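Local atomic coordinates of enoyl-CoA hydratase (Mycobacterium thermoresistibile, PDB entry 3T3W), a protein that probably catalyses the hydration of enoyl-CoA thioesters in lipid metabolism, like the enoyl-CoA hydratases of the crotonase family. Residues F[112-120]-F[226-237]; F[168-176]-F[186-196]. One frame throughout, in Å; residues are numbered along the deposited sequence. Where two conformers were deposited one is given.

In the fold
Contacts 1 and 2 illustrate how one crotonase-type chain joins its helices and strands close to the subunit interfaces. Contact 2 is nested inside the chain loop closed by contact 1: residues 112-120 come first, then 168-176 and 186-196, and finally 226-237. Contact 1 joins the end of helix 95-115 and the start of strand 120-124, a member of the six-stranded sheet, to helix 222-239. Contact 2 joins helices 167-171 and 173-182 to strand 186-187, at the edge of the small three-stranded sheet, and to helix 188-194. Their centres lie about 21 Å apart, yet Leu236 touches Trp169, and both reach the second subunit of the six-chain assembly.

Contact 1. Residues F[112-120]-F[226-237]; sequences RWRNVPKPS and RQAKRAVNQTLD. With EDO (1,2-ethanediol), chain H.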
loop_
_atom_site.group_PDB
_atom_site.type_symbol
_atom_site.label_atom_id
_atom_site.label_comp_id
_atom_site.label_asym_id
_atom_site.label_seq_id
_atom_site.Cartn_x
_atom_site.Cartn_y
_atom_site.Cartn_z
ATOM N N ARG F 112 -10.703 18.307 -3.632
ATOM C CA ARG F 112 -10.238 19.340 -4.500
ATOM C C ARG F 112 -9.565 20.454 -3.695
ATOM O O ARG F 112 -8.467 20.905 -4.058
ATOM C CB ARG F 112 -11.400 19.930 -5.311
ATOM C CG ARG F 112 -10.909 21.056 -6.165
ATOM C CD ARG F 112 -11.748 21.252 -7.377
ATOM N NE ARG F 112 -13.148 21.529 -7.145
ATOM C CZ ARG F 112 -14.150 20.729 -7.515
ATOM N NH1 ARG F 112 -15.411 21.120 -7.363
ATOM N NH2 ARG F 112 -13.912 19.530 -8.033
ATOM N N TRP F 113 -10.161 20.854 -2.575
ATOM C CA TRP F 113 -9.531 21.908 -1.747
ATOM C C TRP F 113 -8.195 21.448 -1.160
ATOM O O TRP F 113 -7.203 22.210 -1.138
ATOM C CB TRP F 113 -10.465 22.317 -0.636
ATOM C CG TRP F 113 -11.816 22.733 -1.137
ATOM C CD1 TRP F 113 -12.166 23.244 -2.389
ATOM C CD2 TRP F 113 -13.063 22.642 -0.387
ATOM N NE1 TRP F 113 -13.540 23.473 -2.452
ATOM C CE2 TRP F 113 -14.120 23.144 -1.263
ATOM C CE3 TRP F 113 -13.385 22.197 0.889
ATOM C CZ2 TRP F 113 -15.454 23.170 -0.860
ATOM C CZ3 TRP F 113 -14.721 22.232 1.286
ATOM C CH2 TRP F 113 -15.734 22.717 0.424
ATOM N N ARG F 114 -8.174 20.207 -0.687
ATOM C CA ARG F 114 -6.977 19.577 -0.180
ATOM C C ARG F 114 -5.815 19.713 -1.161
ATOM O O ARG F 114 -4.662 19.922 -0.732
ATOM C CB ARG F 114 -7.260 18.105 0.171
ATOM C CG ARG F 114 -6.116 17.350 0.834
ATOM C CD ARG F 114 -5.332 16.514 -0.167
ATOM N NE ARG F 114 -4.433 15.582 0.533
ATOM C CZ ARG F 114 -3.636 14.708 -0.087
ATOM N NH1 ARG F 114 -3.590 14.672 -1.427
ATOM N NH2 ARG F 114 -2.891 13.885 0.658
ATOM N N ASN F 115 -6.109 19.558 -2.449
ATOM C CA ASN F 115 -5.095 19.510 -3.499
ATOM C C ASN F 115 -4.754 20.846 -4.151
ATOM O O ASN F 115 -3.876 20.907 -5.033
ATOM C CB ASN F 115 -5.501 18.467 -4.549
ATOM C CG ASN F 115 -5.394 17.057 -4.005
ATOM O OD1 ASN F 115 -4.360 16.708 -3.404
ATOM N ND2 ASN F 115 -6.437 16.230 -4.220
ATOM N N VAL F 116 -5.423 21.936 -3.750
ATOM C CA VAL F 116 -5.079 23.223 -4.334
ATOM C C VAL F 116 -3.588 23.496 -4.079
ATOM O O VAL F 116 -3.138 23.347 -2.948
ATOM C CB VAL F 116 -5.984 24.365 -3.786
ATOM C CG1 VAL F 116 -5.400 25.760 -4.088
ATOM C CG2 VAL F 116 -7.403 24.215 -4.314
ATOM N N PRO F 117 -2.811 23.877 -5.117
ATOM C CA PRO F 117 -1.348 23.888 -4.984
ATOM C C PRO F 117 -0.765 25.166 -4.395
ATOM O O PRO F 117 0.241 25.670 -4.894
ATOM C CB PRO F 117 -0.891 23.660 -6.421
ATOM C CG PRO F 117 -1.931 24.359 -7.220
ATOM C CD PRO F 117 -3.219 24.004 -6.529
ATOM N N LYS F 118 -1.423 25.703 -3.368
ATOM C CA LYS F 118 -0.974 26.866 -2.604
ATOM C C LYS F 118 -1.235 26.535 -1.133
ATOM O O LYS F 118 -2.165 25.785 -0.826
ATOM C CB LYS F 118 -1.808 28.099 -2.964
ATOM C CG LYS F 118 -1.738 28.484 -4.423
ATOM C CD LYS F 118 -2.483 29.771 -4.702
ATOM C CE LYS F 118 -2.374 30.084 -6.182
ATOM N NZ LYS F 118 -3.059 31.357 -6.574
ATOM N N PRO F 119 -0.436 27.102 -0.195
ATOM C CA PRO F 119 -0.690 26.872 1.213
ATOM C C PRO F 119 -2.032 27.410 1.652
ATOM O O PRO F 119 -2.432 28.478 1.179
ATOM C CB PRO F 119 0.430 27.637 1.910
ATOM C CG PRO F 119 1.552 27.603 0.911
ATOM C CD PRO F 119 0.835 27.793 -0.412
ATOM N N SER F 120 -2.711 26.670 2.532
ATOM C CA SER F 120 -3.982 27.102 3.105
ATOM C C SER F 120 -3.987 26.916 4.604
ATOM O O SER F 120 -3.408 25.964 5.157
ATOM C CB SER F 120 -5.152 26.353 2.492
ATOM O OG SER F 120 -5.005 24.932 2.691
ATOM N N ARG F 226 4.499 25.125 -3.359
ATOM C CA ARG F 226 3.709 24.093 -4.040
ATOM C C ARG F 226 4.384 22.713 -3.828
ATOM O O ARG F 226 3.714 21.737 -3.510
ATOM C CB ARG F 226 3.636 24.375 -5.556
ATOM C CG ARG F 226 2.890 23.285 -6.323
ATOM C CD ARG F 226 2.731 23.599 -7.832
ATOM N NE ARG F 226 1.835 22.588 -8.434
ATOM C CZ ARG F 226 1.008 22.796 -9.451
ATOM N NH1 ARG F 226 0.239 21.794 -9.867
ATOM N NH2 ARG F 226 0.953 23.978 -10.066
ATOM N N GLN F 227 5.689 22.652 -4.037
ATOM C CA GLN F 227 6.328 21.340 -3.991
ATOM C C GLN F 227 6.590 20.849 -2.552
ATOM O O GLN F 227 6.569 19.636 -2.339
ATOM C CB GLN F 227 7.543 21.263 -4.879
ATOM C CG GLN F 227 7.239 21.425 -6.406
ATOM C CD GLN F 227 6.258 20.408 -6.987
ATOM O OE1 GLN F 227 5.057 20.496 -6.783
ATOM N NE2 GLN F 227 6.793 19.399 -7.673
ATOM N N ALA F 228 6.721 21.755 -1.576
ATOM C CA ALA F 228 6.717 21.352 -0.152
ATOM C C ALA F 228 5.368 20.734 0.189
ATOM O O ALA F 228 5.286 19.686 0.844
ATOM C CB ALA F 228 6.986 22.535 0.803
ATOM N N LYS F 229 4.304 21.390 -0.243
ATOM C CA LYS F 229 2.948 20.858 -0.021
ATOM C C LYS F 229 2.807 19.489 -0.702
ATOM O O LYS F 229 2.291 18.541 -0.078
ATOM C CB LYS F 229 1.868 21.820 -0.527
ATOM C CG LYS F 229 0.447 21.294 -0.416
ATOM C CD LYS F 229 -0.538 22.421 -0.719
ATOM C CE LYS F 229 -1.974 21.943 -0.603
ATOM N NZ LYS F 229 -2.905 23.065 -0.256
ATOM N N ARG F 230 3.271 19.399 -1.947
ATOM C CA ARG F 230 3.202 18.140 -2.655
ATOM C C ARG F 230 3.983 17.040 -1.948
ATOM O O ARG F 230 3.547 15.884 -1.906
ATOM C CB ARG F 230 3.709 18.271 -4.090
ATOM C CG ARG F 230 3.328 17.028 -4.916
ATOM C CD ARG F 230 3.765 17.138 -6.311
ATOM N NE ARG F 230 3.441 15.981 -7.169
ATOM C CZ ARG F 230 2.245 15.659 -7.675
ATOM N NH1 ARG F 230 1.139 16.271 -7.329
ATOM N NH2 ARG F 230 2.159 14.658 -8.521
ATOM N N ALA F 231 5.204 17.352 -1.512
ATOM C CA ALA F 231 6.017 16.378 -0.793
ATOM C C ALA F 231 5.226 15.700 0.327
ATOM O O ALA F 231 5.211 14.462 0.477
ATOM C CB ALA F 231 7.302 17.053 -0.240
ATOM N N VAL F 232 4.557 16.511 1.154
ATOM C CA VAL F 232 3.809 15.930 2.274
ATOM C C VAL F 232 2.547 15.188 1.804
ATOM O O VAL F 232 2.265 14.081 2.231
ATOM C CB VAL F 232 3.488 17.028 3.299
ATOM C CG1 VAL F 232 2.542 16.537 4.415
ATOM C CG2 VAL F 232 4.810 17.587 3.894
ATOM N N ASN F 233 1.779 15.825 0.938
ATOM C CA ASN F 233 0.509 15.264 0.467
ATOM C C ASN F 233 0.719 13.976 -0.351
ATOM O O ASN F 233 -0.078 13.035 -0.235
ATOM C CB ASN F 233 -0.336 16.278 -0.313
ATOM C CG ASN F 233 -1.095 17.228 0.595
ATOM O OD1 ASN F 233 -0.977 17.138 1.806
ATOM N ND2 ASN F 233 -1.871 18.165 0.018
ATOM N N GLN F 234 1.769 13.925 -1.138
ATOM C CA GLN F 234 2.100 12.728 -1.899
ATOM C C GLN F 234 2.608 11.610 -0.964
ATOM O O GLN F 234 2.273 10.441 -1.164
ATOM C CB GLN F 234 3.136 13.031 -3.015
ATOM C CG GLN F 234 3.664 11.817 -3.715
ATOM C CD GLN F 234 2.597 11.027 -4.496
ATOM O OE1 GLN F 234 1.431 11.413 -4.575
ATOM N NE2 GLN F 234 3.014 9.899 -5.061
ATOM N N THR F 235 3.385 11.953 0.067
ATOM C CA THR F 235 3.734 10.984 1.096
ATOM C C THR F 235 2.443 10.363 1.700
ATOM O O THR F 235 2.334 9.155 1.800
ATOM C CB THR F 235 4.629 11.575 2.204
ATOM O OG1 THR F 235 5.905 11.901 1.634
ATOM C CG2 THR F 235 4.849 10.561 3.340
ATOM N N LEU F 236 1.467 11.199 2.046
ATOM C CA LEU F 236 0.171 10.727 2.567
ATOM C C LEU F 236 -0.578 9.848 1.572
ATOM O O LEU F 236 -1.095 8.771 1.928
ATOM C CB LEU F 236 -0.707 11.905 2.991
ATOM C CG LEU F 236 -0.258 12.683 4.224
ATOM C CD1 LEU F 236 -1.072 13.956 4.444
ATOM C CD2 LEU F 236 -0.273 11.825 5.481
ATOM N N ASP F 237 -0.557 10.225 0.301
ATOM C CA ASP F 237 -1.220 9.374 -0.694
ATOM C C ASP F 237 -0.492 8.017 -0.943
ATOM O O ASP F 237 -1.169 6.987 -1.103
ATOM C CB ASP F 237 -1.416 10.184 -1.988
ATOM C CG ASP F 237 -2.533 11.201 -1.849
ATOM O OD1 ASP F 237 -3.555 10.877 -1.175
ATOM O OD2 ASP F 237 -2.442 12.317 -2.457
HETATM C C1 EDO H . -2.966 18.383 6.607
HETATM O O1 EDO H . -1.838 19.116 6.226
HETATM C C2 EDO H . -2.964 17.038 5.942
HETATM O O2 EDO H . -3.152 17.253 4.526
HETATM O O HOH W 1 -5.546 22.882 0.917
HETATM O O HOH W 2 -3.774 19.832 1.892
HETATM O O HOH W 3 -1.914 17.792 -2.913
#
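Lys229 sends its ammonium group into a cluster of backbone carbonyls between helix 95-115 and strand 120-124. With CG anti to the backbone N (chi1 176°) and the chain extended beyond it, NZ reaches Val116 O at 2.7 Å, nearly along the C=O axis, and Lys118 O at 2.9 Å from above that carbonyl's plane. A water accepts a further bond from NZ, linking it to Trp113 O and Ser120 OG, and Asp140 adds a salt bridge that probably offsets the buried charge.

A second cation, Arg114, lays its guanidinium flat on the amide of Asn233: the planes are 3° apart, and Asn233 CG sits 3.6 Å above the guanidinium centre. From this stack NH1 meets Asp237 OD2 on its syn side at 2.8 Å, while NH2 binds Asn233 O at 3.1 Å. NH1 also donates to Asn115 OD1, so neighbours from both segments fix the rotation of the group. Asn233 OD1 is bound by Lys177 of the second subunit. Farther along, Pro117 CB rests over one face of the Arg226 guanidinium, 3.6 Å from Arg226 NE.

Helix 222-239 thus lies against the connection from helix 95-115 to strand 120-124. Phe241 of helix 241-263 touches Arg114 and Leu236, while Val116 packs against helix 46-61 and strand 67-72.

Contact 2. Residues F[168-176]-F[186-196]; sequences TWELGPRKA and MTAEEVAQTGM
Leu171 and Met186 meet tip to tip, Leu171 CD1 lying 3.8 Å from Met186 CE, at the apolar centre, where helix 167-171 meets strand 186-187. The other methyl, Leu171 CD2, lies 3.8 Å from Met196 SD, the two side chains running alongside each other, and Val191 CG1 is a looser neighbour. Ile179 of helix 173-182 touches both Leu171 and Met186.

Outward from this centre, Thr194 divides its two branches between a polar and an apolar neighbour. Its OG1 is 3.0 Å from Glu170 O, near enough for a hydrogen bond, although Val191 O competes for the same proton; its CG2 packs 3.8 Å from Lys175 CD. Nearby, the Schellman motif at Gly195 ends helix 188-194 and leads the chain to Met196, whose CA is approached by Glu170 OE1. The Glu170 carboxylate is paired with Arg174 of the second subunit.

At the polar edge the Lys175 chain bends at chi3 (-60°) and chi4 (-92°), carrying NZ to the anti lone pair of Glu190 OE2 at 2.7 Å. A water bonded to Glu190 O and Gln193 OE1 takes a weak bond from the same nitrogen.

Glu190 OE2 also pairs with Arg184, so two cations share one oxygen, which probably stabilises the carboxylate as an anion at the polar edge.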
loop_
_atom_site.group_PDB
_atom_site.type_symbol
_atom_site.label_atom_id
_atom_site.label_comp_id
_atom_site.label_asym_id
_atom_site.label_seq_id
_atom_site.Cartn_x
_atom_site.Cartn_y
_atom_site.Cartn_z
ATOM N N THR F 168 -8.814 9.219 11.433
ATOM C CA THR F 168 -7.709 8.344 11.763
ATOM C C THR F 168 -6.349 9.001 11.510
ATOM O O THR F 168 -5.416 8.801 12.275
ATOM C CB THR F 168 -7.811 7.006 11.004
ATOM O OG1 THR F 168 -9.029 6.362 11.406
ATOM C CG2 THR F 168 -6.644 6.022 11.328
ATOM N N TRP F 169 -6.258 9.712 10.384
ATOM C CA TRP F 169 -5.037 10.405 9.976
ATOM C C TRP F 169 -4.708 11.550 10.900
ATOM O O TRP F 169 -3.525 11.801 11.215
ATOM C CB TRP F 169 -5.241 10.954 8.574
ATOM C CG TRP F 169 -5.512 9.869 7.554
ATOM C CD1 TRP F 169 -6.733 9.385 7.168
ATOM C CD2 TRP F 169 -4.520 9.077 6.843
ATOM N NE1 TRP F 169 -6.592 8.378 6.256
ATOM C CE2 TRP F 169 -5.266 8.118 6.037
ATOM C CE3 TRP F 169 -3.125 9.055 6.805
ATOM C CZ2 TRP F 169 -4.637 7.235 5.193
ATOM C CZ3 TRP F 169 -2.485 8.153 5.928
ATOM C CH2 TRP F 169 -3.229 7.252 5.155
ATOM N N GLU F 170 -5.738 12.228 11.374
ATOM C CA GLU F 170 -5.589 13.478 12.148
ATOM C C GLU F 170 -5.419 13.249 13.652
ATOM O O GLU F 170 -4.686 13.978 14.330
ATOM C CB GLU F 170 -6.799 14.361 11.894
ATOM C CG GLU F 170 -6.916 14.836 10.458
ATOM C CD GLU F 170 -6.002 15.987 10.081
ATOM O OE1 GLU F 170 -5.357 16.597 10.977
ATOM O OE2 GLU F 170 -5.998 16.313 8.869
ATOM N N LEU F 171 -6.107 12.234 14.157
ATOM C CA LEU F 171 -6.220 11.956 15.586
ATOM C C LEU F 171 -5.493 10.696 16.057
ATOM O O LEU F 171 -5.270 10.532 17.268
ATOM C CB LEU F 171 -7.701 11.866 15.960
ATOM C CG LEU F 171 -8.596 13.038 15.608
ATOM C CD1 LEU F 171 -10.085 12.686 15.820
ATOM C CD2 LEU F 171 -8.211 14.285 16.411
ATOM N N GLY F 172 -5.147 9.824 15.117
ATOM C CA GLY F 172 -4.747 8.454 15.416
ATOM C C GLY F 172 -6.001 7.578 15.586
ATOM O O GLY F 172 -7.098 8.094 15.905
ATOM N N PRO F 173 -5.854 6.256 15.450
ATOM C CA PRO F 173 -7.034 5.384 15.443
ATOM C C PRO F 173 -7.756 5.290 16.782
ATOM O O PRO F 173 -8.998 5.224 16.801
ATOM C CB PRO F 173 -6.463 4.016 15.027
ATOM C CG PRO F 173 -4.974 4.113 15.328
ATOM C CD PRO F 173 -4.642 5.528 15.035
ATOM N N ARG F 174 -7.012 5.277 17.885
ATOM C CA ARG F 174 -7.669 5.081 19.186
ATOM C C ARG F 174 -8.507 6.306 19.544
ATOM O O ARG F 174 -9.635 6.159 20.057
ATOM C CB ARG F 174 -6.638 4.761 20.264
ATOM C CG ARG F 174 -6.086 3.340 20.096
ATOM C CD ARG F 174 -5.212 2.901 21.236
ATOM N NE ARG F 174 -4.645 1.571 20.941
ATOM C CZ ARG F 174 -5.309 0.429 21.058
ATOM N NH1 ARG F 174 -6.539 0.424 21.515
ATOM N NH2 ARG F 174 -4.739 -0.717 20.740
ATOM N N LYS F 175 -7.964 7.507 19.314
ATOM C CA LYS F 175 -8.742 8.742 19.602
ATOM C C LYS F 175 -9.928 8.864 18.626
ATOM O O LYS F 175 -11.030 9.225 19.030
ATOM C CB LYS F 175 -7.868 9.991 19.569
ATOM C CG LYS F 175 -8.601 11.186 20.223
ATOM C CD LYS F 175 -7.714 12.353 20.667
ATOM C CE LYS F 175 -6.655 12.023 21.681
ATOM N NZ LYS F 175 -7.006 12.194 23.115
ATOM N N ALA F 176 -9.691 8.505 17.363
ATOM C CA ALA F 176 -10.740 8.520 16.364
ATOM C C ALA F 176 -11.926 7.656 16.792
ATOM O O ALA F 176 -13.104 8.102 16.717
ATOM C CB ALA F 176 -10.206 8.127 14.953
ATOM N N MET F 186 -13.705 17.367 21.686
ATOM C CA MET F 186 -12.319 17.587 22.059
ATOM C C MET F 186 -11.994 19.080 22.087
ATOM O O MET F 186 -12.372 19.838 21.182
ATOM C CB MET F 186 -11.406 16.936 21.013
ATOM C CG MET F 186 -11.644 15.421 20.883
ATOM S SD MET F 186 -10.689 14.742 19.492
ATOM C CE MET F 186 -11.638 15.337 18.140
ATOM N N THR F 187 -11.308 19.510 23.125
ATOM C CA THR F 187 -10.811 20.881 23.177
ATOM C C THR F 187 -9.671 21.091 22.177
ATOM O O THR F 187 -9.047 20.151 21.680
ATOM C CB THR F 187 -10.271 21.244 24.556
ATOM O OG1 THR F 187 -9.126 20.431 24.822
ATOM C CG2 THR F 187 -11.354 21.112 25.631
ATOM N N ALA F 188 -9.425 22.357 21.876
ATOM C CA ALA F 188 -8.300 22.772 21.035
ATOM C C ALA F 188 -6.991 22.192 21.550
ATOM O O ALA F 188 -6.170 21.717 20.764
ATOM C CB ALA F 188 -8.254 24.311 20.946
ATOM N N GLU F 189 -6.796 22.208 22.870
ATOM C CA GLU F 189 -5.546 21.695 23.450
ATOM C C GLU F 189 -5.438 20.204 23.176
ATOM O O GLU F 189 -4.378 19.713 22.777
ATOM C CB GLU F 189 -5.469 22.028 24.956
ATOM C CG GLU F 189 -4.386 21.316 25.743
ATOM C CD GLU F 189 -4.484 21.521 27.271
ATOM O OE1 GLU F 189 -5.562 21.302 27.876
ATOM O OE2 GLU F 189 -3.465 21.886 27.884
ATOM N N GLU F 190 -6.539 19.485 23.318
ATOM C CA GLU F 190 -6.521 18.041 23.044
ATOM C C GLU F 190 -6.161 17.714 21.605
ATOM O O GLU F 190 -5.343 16.826 21.357
ATOM C CB GLU F 190 -7.856 17.373 23.459
ATOM C CG GLU F 190 -7.818 15.878 23.203
ATOM C CD GLU F 190 -9.095 15.146 23.597
ATOM O OE1 GLU F 190 -10.049 15.787 24.084
ATOM O OE2 GLU F 190 -9.090 13.895 23.471
ATOM N N VAL F 191 -6.754 18.411 20.630
ATOM C CA VAL F 191 -6.427 18.151 19.233
ATOM C C VAL F 191 -5.062 18.681 18.871
ATOM O O VAL F 191 -4.442 18.144 17.983
ATOM C CB VAL F 191 -7.515 18.609 18.199
ATOM C CG1 VAL F 191 -8.849 17.895 18.536
ATOM C CG2 VAL F 191 -7.762 20.085 18.249
ATOM N N ALA F 192 -4.570 19.732 19.528
ATOM C CA ALA F 192 -3.192 20.151 19.285
ATOM C C ALA F 192 -2.189 19.007 19.660
ATOM O O ALA F 192 -1.172 18.837 18.994
ATOM C CB ALA F 192 -2.868 21.440 20.085
ATOM N N GLN F 193 -2.509 18.223 20.691
ATOM C CA GLN F 193 -1.629 17.130 21.141
ATOM C C GLN F 193 -1.476 16.031 20.087
ATOM O O GLN F 193 -0.439 15.349 20.030
ATOM C CB GLN F 193 -2.144 16.510 22.437
ATOM C CG GLN F 193 -2.019 17.377 23.664
ATOM C CD GLN F 193 -2.586 16.715 24.912
ATOM O OE1 GLN F 193 -3.691 16.135 24.901
ATOM N NE2 GLN F 193 -1.848 16.808 25.998
ATOM N N THR F 194 -2.503 15.833 19.249
ATOM C CA THR F 194 -2.451 14.822 18.195
ATOM C C THR F 194 -1.786 15.350 16.929
ATOM O O THR F 194 -1.451 14.570 16.046
ATOM C CB THR F 194 -3.861 14.292 17.797
ATOM O OG1 THR F 194 -4.575 15.303 17.055
ATOM C CG2 THR F 194 -4.700 13.880 19.019
ATOM N N GLY F 195 -1.634 16.665 16.841
ATOM C CA GLY F 195 -1.067 17.323 15.675
ATOM C C GLY F 195 -2.086 17.858 14.684
ATOM O O GLY F 195 -1.707 18.569 13.721
ATOM N N MET F 196 -3.372 17.566 14.918
ATOM C CA MET F 196 -4.430 18.019 14.049
ATOM C C MET F 196 -4.491 19.572 13.998
ATOM O O MET F 196 -4.818 20.167 12.995
ATOM C CB MET F 196 -5.774 17.466 14.528
ATOM C CG MET F 196 -6.937 18.148 13.841
ATOM S SD MET F 196 -8.490 17.353 14.224
ATOM C CE MET F 196 -9.616 18.757 14.058
HETATM O O HOH W 4 -4.714 14.388 22.743
#